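Local coordinates for probable sugar kinase (Clostridium perfringens, PDB 3KZH), which probably phosphorylates a sugar as a pfkB-family carbohydrate kinase of the ribokinase clan, and holds beta-D-glucopyranose in this crystal, at residues P296-L300 with D301-A305. Numbering follows the deposited sequence.
Sequences PDMAL and DTVLA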
loop_
_atom_site.group_PDB
_atom_site.type_symbol
_atom_site.label_atom_id
_atom_site.label_comp_id
_atom_site.label_asym_id
_atom_site.label_seq_id
_atom_site.Cartn_x
_atom_site.Cartn_y
_atom_site.Cartn_z
ATOM N N PRO A 296 -6.322 10.061 14.878
ATOM C CA PRO A 296 -4.856 9.950 14.882
ATOM C C PRO A 296 -4.158 10.232 16.209
ATOM O O PRO A 296 -3.118 9.644 16.494
ATOM C CB PRO A 296 -4.436 10.977 13.830
ATOM C CG PRO A 296 -5.568 10.977 12.886
ATOM C CD PRO A 296 -6.740 11.006 13.821
ATOM N N ASP A 297 -4.749 11.103 17.023
ATOM C CA ASP A 297 -4.146 11.473 18.298
ATOM C C ASP A 297 -4.629 10.703 19.499
ATOM O O ASP A 297 -4.094 10.886 20.594
ATOM C CB ASP A 297 -4.307 12.972 18.571
ATOM C CG ASP A 297 -3.671 13.834 17.503
ATOM O OD1 ASP A 297 -2.696 13.389 16.852
ATOM O OD2 ASP A 297 -4.169 14.963 17.305
HETATM N N MSE A 298 -5.604 9.819 19.301
HETATM C CA MSE A 298 -6.152 9.049 20.408
HETATM C C MSE A 298 -5.191 8.103 21.111
HETATM O O MSE A 298 -4.475 7.301 20.491
HETATM C CB MSE A 298 -7.430 8.318 20.025
HETATM C CG MSE A 298 -8.530 8.513 21.060
HETATM SE SE MSE A 298 -9.460 6.912 21.454
HETATM C CE MSE A 298 -10.794 7.080 20.080
ATOM N N ALA A 299 -5.148 8.317 22.421
ATOM C CA ALA A 299 -4.328 7.598 23.374
ATOM C C ALA A 299 -5.051 7.692 24.708
ATOM O O ALA A 299 -6.057 8.391 24.816
ATOM C CB ALA A 299 -2.951 8.263 23.476
ATOM N N LEU A 300 -4.519 7.008 25.721
ATOM C CA LEU A 300 -5.076 7.002 27.074
ATOM C C LEU A 300 -5.243 8.423 27.621
ATOM O O LEU A 300 -6.340 8.785 28.056
ATOM C CB LEU A 300 -4.210 6.147 28.024
ATOM C CG LEU A 300 -4.608 6.029 29.509
ATOM C CD1 LEU A 300 -5.988 5.436 29.642
ATOM C CD2 LEU A 300 -3.606 5.204 30.291
ATOM N N ASP A 301 -4.196 9.240 27.498
ATOM C CA ASP A 301 -4.218 10.628 27.978
ATOM C C ASP A 301 -5.322 11.514 27.379
ATOM O O ASP A 301 -5.985 12.225 28.129
ATOM C CB ASP A 301 -2.830 11.300 27.849
ATOM C CG ASP A 301 -2.164 11.072 26.486
ATOM O OD1 ASP A 301 -2.869 10.918 25.470
ATOM O OD2 ASP A 301 -0.916 11.049 26.429
ATOM N N THR A 302 -5.570 11.406 26.066
ATOM C CA THR A 302 -6.619 12.203 25.401
ATOM C C THR A 302 -8.038 11.761 25.802
ATOM O O THR A 302 -8.936 12.593 25.916
ATOM C CB THR A 302 -6.492 12.256 23.834
ATOM O OG1 THR A 302 -7.085 11.101 23.236
ATOM C CG2 THR A 302 -5.041 12.343 23.396
ATOM N N VAL A 303 -8.213 10.456 26.049
ATOM C CA VAL A 303 -9.500 9.883 26.469
ATOM C C VAL A 303 -9.804 10.358 27.885
ATOM O O VAL A 303 -10.892 10.862 28.138
ATOM C CB VAL A 303 -9.511 8.314 26.415
ATOM C CG1 VAL A 303 -10.857 7.765 26.855
ATOM C CG2 VAL A 303 -9.200 7.835 25.038
ATOM N N LEU A 304 -8.810 10.272 28.769
ATOM C CA LEU A 304 -8.948 10.723 30.158
ATOM C C LEU A 304 -9.146 12.239 30.298
ATOM O O LEU A 304 -9.902 12.686 31.159
ATOM C CB LEU A 304 -7.752 10.277 30.999
ATOM C CG LEU A 304 -7.569 8.785 31.305
ATOM C CD1 LEU A 304 -6.347 8.608 32.202
ATOM C CD2 LEU A 304 -8.792 8.203 31.988
ATOM N N ALA A 305 -8.512 13.010 29.412
ATOM C CA ALA A 305 -8.618 14.476 29.405
ATOM C C ALA A 305 -10.008 14.926 28.958
ATOM O O ALA A 305 -10.538 15.902 29.491
ATOM C CB ALA A 305 -7.550 15.095 28.497
#
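Ala299 sits at the N-cap of helix 300-308, its extended backbone leading into the first turn, where Val303 N donates to Ala299 O at 3.2 Å and Leu304 N to Leu300 O at 3.0 Å. Ala299 O takes a second, weak bond from Thr302 OG1, so two donors one residue apart converge on the carbonyl that opens the helix. The chi1 of Thr302 (83°) puts this hydroxyl between its own backbone N and carbonyl carbon, facing back toward the loop, while its methyl CG2 lies 3.3 Å from Asp297 O. Asp301 also folds back over the start of the helix: its OD1 comes within 3.3 Å of Ala299 CB and accepts a weak bond from Thr302 N, bent to 120°. That carboxylate, at the N-terminal end of the helix, would probably be favoured by the helix dipole. Selenomethionine Met298, curling through its last two torsions (chi3 -89°), brings SE to 3.7 Å from Val303 CG2, and the same methyl leans on Ala299 O. One turn apart, Leu300 and Leu304 meet more loosely, CD1 of Leu300 standing 4.1 Å from CG of Leu304. Polar contacts thus gather at the first turn, while Met298, Val303 and Leu304 pack on helix 273-288, Met298 on Ile286 and Thr287, the other two on Phe279. Val303 also touches Val55, just beyond helix 44-54, whose Arg54 NH1 hydrogen-bonds the carbonyls of Pro296 and Met298, tying the incoming loop to that helix; after helix 300-308 the chain enters strand 312-317, outermost in the ten-stranded sheet within this chain.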